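Local coordinates for tail fiber protein (Acinetobacter phage AM24, PDB 5W5P) that probably serves as the trimeric tailspike with which the phage recognises, and perhaps degrades, the capsular polysaccharide of its Acinetobacter baumannii host, at residues V257-I262 and G279-V284; A200-G205 and Y227-K232; E459-T464 and T596-S601. All blocks are in the same frame, centred on the assembly; numbering follows the deposited sequence.

Contact 1 of 3, residues V257-I262 and G279-V284; sequences VQSVTI and GFNVTV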
# COMPACT_ATOMS: atom_id res chain seq x y z
N VAL A 257 -15.23 -16.62 -3.16
CA VAL A 257 -15.55 -15.29 -2.67
C VAL A 257 -15.21 -14.30 -3.78
O VAL A 257 -14.31 -14.54 -4.60
CB VAL A 257 -14.80 -14.96 -1.36
CG1 VAL A 257 -15.13 -15.99 -0.28
CG2 VAL A 257 -13.31 -14.88 -1.60
N GLN A 258 -15.94 -13.19 -3.82
CA GLN A 258 -15.75 -12.21 -4.88
C GLN A 258 -15.88 -10.81 -4.31
O GLN A 258 -16.92 -10.45 -3.76
CB GLN A 258 -16.75 -12.44 -6.02
CG GLN A 258 -16.84 -11.31 -7.00
CD GLN A 258 -17.87 -11.56 -8.09
OE1 GLN A 258 -18.41 -10.63 -8.67
NE2 GLN A 258 -18.12 -12.83 -8.38
N SER A 259 -14.81 -10.02 -4.44
CA SER A 259 -14.78 -8.62 -4.02
C SER A 259 -15.20 -8.47 -2.55
O SER A 259 -16.25 -7.93 -2.22
CB SER A 259 -15.66 -7.76 -4.92
OG SER A 259 -15.13 -7.66 -6.23
N VAL A 260 -14.33 -8.99 -1.68
CA VAL A 260 -14.50 -8.90 -0.24
C VAL A 260 -13.29 -8.16 0.32
O VAL A 260 -12.15 -8.55 0.07
CB VAL A 260 -14.64 -10.29 0.41
CG1 VAL A 260 -14.62 -10.17 1.94
CG2 VAL A 260 -15.92 -10.96 -0.06
N THR A 261 -13.55 -7.08 1.06
CA THR A 261 -12.51 -6.28 1.69
C THR A 261 -12.71 -6.35 3.20
O THR A 261 -13.74 -5.91 3.72
CB THR A 261 -12.57 -4.82 1.22
OG1 THR A 261 -12.27 -4.76 -0.18
CG2 THR A 261 -11.56 -3.96 1.99
N ILE A 262 -11.73 -6.91 3.90
CA ILE A 262 -11.75 -7.07 5.35
C ILE A 262 -10.64 -6.20 5.91
O ILE A 262 -9.46 -6.54 5.81
CB ILE A 262 -11.58 -8.54 5.75
CG1 ILE A 262 -12.66 -9.39 5.11
CG2 ILE A 262 -11.58 -8.69 7.26
CD1 ILE A 262 -12.57 -10.86 5.43
N GLY A 279 -11.03 -17.31 -4.99
CA GLY A 279 -11.26 -15.92 -4.65
C GLY A 279 -11.05 -15.01 -5.83
O GLY A 279 -10.26 -15.30 -6.73
N PHE A 280 -11.77 -13.89 -5.83
CA PHE A 280 -11.60 -12.82 -6.81
C PHE A 280 -11.55 -11.50 -6.05
O PHE A 280 -12.48 -11.20 -5.29
CB PHE A 280 -12.74 -12.79 -7.83
CG PHE A 280 -12.91 -14.06 -8.62
CD1 PHE A 280 -13.68 -15.10 -8.11
CD2 PHE A 280 -12.33 -14.21 -9.87
CE1 PHE A 280 -13.86 -16.27 -8.84
CE2 PHE A 280 -12.50 -15.38 -10.60
CZ PHE A 280 -13.27 -16.41 -10.08
N ASN A 281 -10.49 -10.73 -6.26
CA ASN A 281 -10.39 -9.36 -5.75
C ASN A 281 -10.62 -9.32 -4.23
O ASN A 281 -11.60 -8.78 -3.73
CB ASN A 281 -11.37 -8.45 -6.49
CG ASN A 281 -11.31 -7.02 -6.02
OD1 ASN A 281 -10.23 -6.44 -5.88
ND2 ASN A 281 -12.47 -6.42 -5.77
N VAL A 282 -9.68 -9.92 -3.53
CA VAL A 282 -9.77 -10.15 -2.09
C VAL A 282 -8.79 -9.21 -1.40
O VAL A 282 -7.66 -9.04 -1.85
CB VAL A 282 -9.47 -11.62 -1.74
CG1 VAL A 282 -9.30 -11.80 -0.23
CG2 VAL A 282 -10.55 -12.52 -2.31
N THR A 283 -9.25 -8.56 -0.33
CA THR A 283 -8.43 -7.65 0.45
C THR A 283 -8.57 -7.98 1.93
O THR A 283 -9.69 -8.05 2.44
CB THR A 283 -8.81 -6.18 0.21
OG1 THR A 283 -8.88 -5.93 -1.21
CG2 THR A 283 -7.79 -5.26 0.84
N VAL A 284 -7.44 -8.21 2.60
CA VAL A 284 -7.44 -8.41 4.04
C VAL A 284 -6.28 -7.61 4.63
O VAL A 284 -5.16 -8.12 4.74
CB VAL A 284 -7.34 -9.91 4.40
CG1 VAL A 284 -7.34 -10.09 5.91
CG2 VAL A 284 -8.48 -10.70 3.76
O HOH W 1 -11.23 -6.23 -2.32
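The ring of Phe-280 meets the neighbouring strand at its edge, where CD1 lies 3.6 Å from Val-257 O, close to the ring plane. The ring of Tyr-256 meets it with the two planes almost perpendicular, and Tyr-337 of the second subunit also packs on Phe-280. The other flat group, the carboxamide of Asn-281, works in its own plane: ND2 donates to Ser-259 OG at 3.0 Å, almost straight at 172° and only 3° out of the amide plane. With CG anti to the backbone N (chi1 -179°), the amide swings back toward the serine, and OD1 at its other end is held by Arg-310, which fixes the rotation of the group. Ser-259 and Asn-281 each turn a corner with positive phi and psi, and they face each other in the register, which puts the two corners level.

Such stacked corners, with parallel strands in register from one turn to the next, are characteristic of a parallel beta-helix, the fold common to many phage tailspikes. Backbone bonds run on both sides of the corner. Phe-280 N donates to Val-257 O before it, Ser-259 N, at the corner itself, to Phe-280 O at 2.7 Å, and Ile-262 N to Thr-283 O at 2.8 Å after it, whereas the bond from Val-260 N to Asn-281 O is weak. Beyond the corner Thr-261 and Thr-283 lie side by side and point the same way. Their hydroxyls share one water, 2.8 Å from Thr-261 OG1 and 2.6 Å from Thr-283 OG1, which also lies within bonding distance of Asn-281 O (2.9 Å). On the reverse face Val-257 CG2 touches Val-282 CG2 at 3.7 Å, the two side chains crossing at about a right angle, and Ile-274 of strand 272-276 packs against both valines.

Contact 2 of 3, residues A200-G205 and Y227-K232; sequences AALEIG and YNVNMK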
# COMPACT_ATOMS: atom_id res chain seq x y z
N ALA A 200 -25.25 -7.44 -3.83
CA ALA A 200 -23.98 -6.72 -3.74
C ALA A 200 -24.16 -5.37 -3.05
O ALA A 200 -25.28 -4.87 -2.89
CB ALA A 200 -23.35 -6.51 -5.13
N ALA A 201 -23.02 -4.80 -2.65
CA ALA A 201 -22.88 -3.50 -1.98
C ALA A 201 -23.34 -3.57 -0.53
O ALA A 201 -24.49 -3.24 -0.22
CB ALA A 201 -23.64 -2.40 -2.73
N LEU A 202 -22.44 -3.97 0.36
CA LEU A 202 -22.76 -4.17 1.77
C LEU A 202 -21.63 -3.64 2.64
O LEU A 202 -20.47 -4.01 2.43
CB LEU A 202 -23.01 -5.65 2.07
CG LEU A 202 -23.05 -6.09 3.53
CD1 LEU A 202 -24.21 -5.41 4.25
CD2 LEU A 202 -23.16 -7.60 3.64
N GLU A 203 -21.97 -2.80 3.60
CA GLU A 203 -21.05 -2.42 4.68
C GLU A 203 -21.50 -3.12 5.95
O GLU A 203 -22.66 -3.01 6.35
CB GLU A 203 -21.04 -0.90 4.88
CG GLU A 203 -21.02 -0.09 3.59
CD GLU A 203 -19.62 0.13 3.06
OE1 GLU A 203 -19.33 -0.31 1.92
OE2 GLU A 203 -18.79 0.73 3.77
N ILE A 204 -20.59 -3.85 6.59
CA ILE A 204 -20.96 -4.65 7.75
C ILE A 204 -19.86 -4.57 8.80
O ILE A 204 -18.67 -4.68 8.46
CB ILE A 204 -21.23 -6.12 7.37
CG1 ILE A 204 -21.36 -7.00 8.61
CG2 ILE A 204 -20.14 -6.65 6.44
CD1 ILE A 204 -21.80 -8.41 8.30
N GLY A 205 -20.25 -4.35 10.05
CA GLY A 205 -19.38 -4.51 11.19
C GLY A 205 -19.15 -3.26 12.02
O GLY A 205 -18.75 -3.37 13.19
N TYR A 227 -21.50 -10.33 -2.43
CA TYR A 227 -20.37 -9.76 -3.15
C TYR A 227 -20.26 -8.28 -2.84
O TYR A 227 -21.19 -7.66 -2.34
CB TYR A 227 -20.52 -9.95 -4.67
CG TYR A 227 -20.67 -11.39 -5.14
CD1 TYR A 227 -20.27 -12.45 -4.34
CD2 TYR A 227 -21.20 -11.67 -6.40
CE1 TYR A 227 -20.40 -13.76 -4.77
CE2 TYR A 227 -21.34 -12.98 -6.84
CZ TYR A 227 -20.94 -14.02 -6.02
OH TYR A 227 -21.07 -15.32 -6.44
N ASN A 228 -19.10 -7.71 -3.17
CA ASN A 228 -18.81 -6.30 -2.95
C ASN A 228 -19.09 -5.91 -1.50
O ASN A 228 -19.95 -5.08 -1.20
CB ASN A 228 -19.59 -5.42 -3.93
CG ASN A 228 -19.18 -5.63 -5.38
OD1 ASN A 228 -18.64 -6.67 -5.75
ND2 ASN A 228 -19.46 -4.64 -6.22
N VAL A 229 -18.33 -6.53 -0.60
CA VAL A 229 -18.55 -6.42 0.84
C VAL A 229 -17.38 -5.68 1.46
O VAL A 229 -16.22 -6.06 1.27
CB VAL A 229 -18.73 -7.80 1.49
CG1 VAL A 229 -19.07 -7.66 2.97
CG2 VAL A 229 -19.80 -8.60 0.76
N ASN A 230 -17.69 -4.63 2.22
CA ASN A 230 -16.71 -3.93 3.05
C ASN A 230 -16.96 -4.33 4.51
O ASN A 230 -17.94 -3.90 5.12
CB ASN A 230 -16.82 -2.42 2.87
CG ASN A 230 -16.09 -1.92 1.64
OD1 ASN A 230 -15.05 -2.46 1.26
ND2 ASN A 230 -16.64 -0.90 1.00
N MSE A 231 -16.09 -5.17 5.05
CA MSE A 231 -16.13 -5.52 6.47
C MSE A 231 -15.11 -4.71 7.24
O MSE A 231 -13.92 -5.00 7.18
CB MSE A 231 -15.86 -7.01 6.68
CG MSE A 231 -16.86 -7.92 6.03
SE MSE A 231 -16.51 -9.80 6.39
CE MSE A 231 -17.37 -9.98 8.13
N LYS A 232 -15.57 -3.69 7.97
CA LYS A 232 -14.67 -2.77 8.64
C LYS A 232 -15.23 -2.37 10.00
O LYS A 232 -16.45 -2.26 10.18
CB LYS A 232 -14.42 -1.51 7.78
CG LYS A 232 -13.71 -1.76 6.45
CD LYS A 232 -14.00 -0.67 5.42
CE LYS A 232 -13.49 0.69 5.88
NZ LYS A 232 -14.07 1.83 5.08
O HOH W 2 -16.65 2.07 3.20
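Two bends bring Glu-203 to Asn-230: CG stands beside the backbone N, and a second bend at chi2 (-86°) folds the carboxylate over toward the next strand, while Asn-230 sends its own CG anti to the carbonyl carbon (chi1 -82°). These residues are level with each other on adjacent turns of a parallel beta-helix, where equivalent side chains stack in rows along the axis. Asn-230 ND2 reaches Glu-203 OE1 at 2.9 Å, on the syn side of the carboxylate and near its own amide plane, although the two flat groups stand 80° apart. The same OE1 accepts a bond from His-266 of the second subunit, so this carboxylate joins two neighbouring turns to another chain of the trimer. Its other oxygen, Glu-203 OE2, accepts a hydrogen bond at 2.6 Å from a water that has a weak bond to Lys-232 NZ; the lysine's stronger partner is Glu-264 of the second subunit.

Backbone bonds hold the turns in register, among them Asn-230 N to Leu-202 O at 2.9 Å and Ile-204 N to Asn-230 O at 3.0 Å. At the corner, Asn-228 has positive phi and psi. The opposite face of the strands is apolar. Leu-202 runs alongside Val-229, and Val-221 of strand 219-222 packs on both Ile-204 and selenomethionine Met-231. There the CG2 branch of Ile-204 lies 3.8 Å from Val-229 CG1 and 3.5 Å from Met-231 CG.

Contact 3 of 3, residues E459-T464 and T596-S601; sequences EFLSST and TAKVFS
Strands 459-461 and 598-601 run antiparallel at 167°, and the hydrogen-bonded pair Phe-460 and Val-599 exchanges two bonds, Phe-460 N to Val-599 O and Val-599 N to Phe-460 O, both 2.9 Å. On one face Glu-459 crosses Lys-598 at a slant, both chains extended beyond CG. Lys-598 NZ forms a salt bridge with Glu-459 OE2 at 3.1 Å, approaching from the anti side and 33° out of the carboxylate plane; Asn-507 also accepts from this ammonium. Glu-459 CB rests at the edge of the Phe-600 ring, in its plane, 3.8 Å from Phe-600 CD1, and Leu-461 CD2 touches Lys-598 CB at 3.7 Å. On the other face, the Phe-460 ring turns its edge to Val-599 O.

The last bond of the pairing comes where strand 459-461 passes into a weakly bonded helical turn. Ser-462 N donates to Ala-597 O at 2.8 Å in a nearly straight bond (177°), while Ser-462 OG binds His-471 and a water. Strand 451-461 is outermost, within this chain, in the C-terminal antiparallel sheet; its partner 598-608 pairs on the other side with strand 492-503, where Ala-597 and Lys-598 together face Lys-503 in a classic beta bulge.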
# COMPACT_ATOMS: atom_id res chain seq x y z
N GLU A 459 31.54 11.00 -29.42
CA GLU A 459 32.01 11.01 -30.79
C GLU A 459 33.48 11.41 -30.82
O GLU A 459 33.87 12.39 -30.17
CB GLU A 459 31.16 11.97 -31.63
CG GLU A 459 31.83 12.46 -32.89
CD GLU A 459 31.05 13.57 -33.56
OE1 GLU A 459 31.45 14.75 -33.41
OE2 GLU A 459 30.05 13.28 -34.25
N PHE A 460 34.29 10.64 -31.54
CA PHE A 460 35.72 10.91 -31.70
C PHE A 460 35.98 11.14 -33.19
O PHE A 460 36.26 10.19 -33.93
CB PHE A 460 36.59 9.76 -31.16
CG PHE A 460 36.45 9.54 -29.68
CD1 PHE A 460 37.26 10.21 -28.79
CD2 PHE A 460 35.50 8.65 -29.19
CE1 PHE A 460 37.13 10.00 -27.43
CE2 PHE A 460 35.37 8.44 -27.83
CZ PHE A 460 36.18 9.12 -26.95
N LEU A 461 35.88 12.39 -33.62
CA LEU A 461 36.17 12.71 -35.01
C LEU A 461 37.60 12.34 -35.35
O LEU A 461 38.52 12.52 -34.55
CB LEU A 461 35.92 14.20 -35.28
CG LEU A 461 34.45 14.62 -35.31
CD1 LEU A 461 34.29 16.12 -35.14
CD2 LEU A 461 33.78 14.15 -36.59
N SER A 462 37.80 11.78 -36.55
CA SER A 462 39.13 11.33 -36.95
C SER A 462 40.10 12.50 -37.08
O SER A 462 41.29 12.34 -36.78
CB SER A 462 39.05 10.55 -38.26
OG SER A 462 38.31 9.36 -38.09
N SER A 463 39.62 13.67 -37.51
CA SER A 463 40.49 14.83 -37.65
C SER A 463 41.15 15.23 -36.34
O SER A 463 42.18 15.91 -36.36
CB SER A 463 39.70 16.01 -38.22
OG SER A 463 38.62 16.35 -37.37
N THR A 464 40.58 14.82 -35.20
CA THR A 464 41.06 15.20 -33.88
C THR A 464 41.73 14.07 -33.12
O THR A 464 42.61 14.33 -32.30
CB THR A 464 39.90 15.72 -33.02
OG1 THR A 464 39.07 16.58 -33.80
CG2 THR A 464 40.41 16.49 -31.81
N THR A 596 35.26 7.38 -43.75
CA THR A 596 34.90 7.38 -42.34
C THR A 596 35.45 8.64 -41.68
O THR A 596 36.65 8.91 -41.73
CB THR A 596 35.47 6.14 -41.65
OG1 THR A 596 34.93 4.96 -42.27
CG2 THR A 596 35.13 6.14 -40.17
N ALA A 597 34.56 9.42 -41.06
CA ALA A 597 34.94 10.69 -40.47
C ALA A 597 35.08 10.64 -38.95
O ALA A 597 35.65 11.56 -38.37
CB ALA A 597 33.93 11.78 -40.84
N LYS A 598 34.58 9.59 -38.30
CA LYS A 598 34.59 9.57 -36.85
C LYS A 598 34.38 8.15 -36.35
O LYS A 598 33.88 7.28 -37.07
CB LYS A 598 33.50 10.48 -36.26
CG LYS A 598 32.10 10.11 -36.71
CD LYS A 598 31.11 11.21 -36.36
CE LYS A 598 29.93 11.20 -37.30
NZ LYS A 598 28.98 12.31 -37.00
N VAL A 599 34.77 7.94 -35.10
CA VAL A 599 34.45 6.73 -34.36
C VAL A 599 33.45 7.12 -33.28
O VAL A 599 33.77 7.92 -32.39
CB VAL A 599 35.71 6.08 -33.76
CG1 VAL A 599 35.32 4.96 -32.80
CG2 VAL A 599 36.60 5.55 -34.87
N PHE A 600 32.23 6.58 -33.38
CA PHE A 600 31.18 6.82 -32.39
C PHE A 600 31.15 5.64 -31.43
O PHE A 600 30.82 4.52 -31.82
CB PHE A 600 29.83 7.00 -33.08
CG PHE A 600 28.78 7.61 -32.20
CD1 PHE A 600 28.91 8.91 -31.73
CD2 PHE A 600 27.66 6.88 -31.83
CE1 PHE A 600 27.93 9.47 -30.91
CE2 PHE A 600 26.68 7.43 -31.02
CZ PHE A 600 26.81 8.73 -30.56
N SER A 601 31.51 5.88 -30.18
CA SER A 601 31.72 4.81 -29.21
C SER A 601 30.59 4.82 -28.18
O SER A 601 30.38 5.83 -27.50
CB SER A 601 33.07 4.96 -28.53
OG SER A 601 34.12 4.78 -29.47
O HOH W 3 38.22 7.81 -40.21

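Overall arrangement
Contacts 1 and 2 are successive pairings in one beta-helix, their centres about 10 Å apart. Strands 229-232 and 260-263 are neighbours, so backbone joins them directly: Thr-261 N lies 2.9 Å from Val-229 O, and Thr-261 O 2.8 Å from Met-231 N, both probable hydrogen bonds. Contacts 1 and 2 both pack on the second subunit, contact 3 on the third. A bound zinc ion lies about 9 Å from the side chain of Glu-203 in contact 2. Contact 3 belongs to the separate antiparallel C-terminal part, its centre about 62 Å from that of contact 1 and 69 Å from that of contact 2. Parallel stacking thus builds the beta-helical part and antiparallel pairing the C-terminal part of one elongated chain.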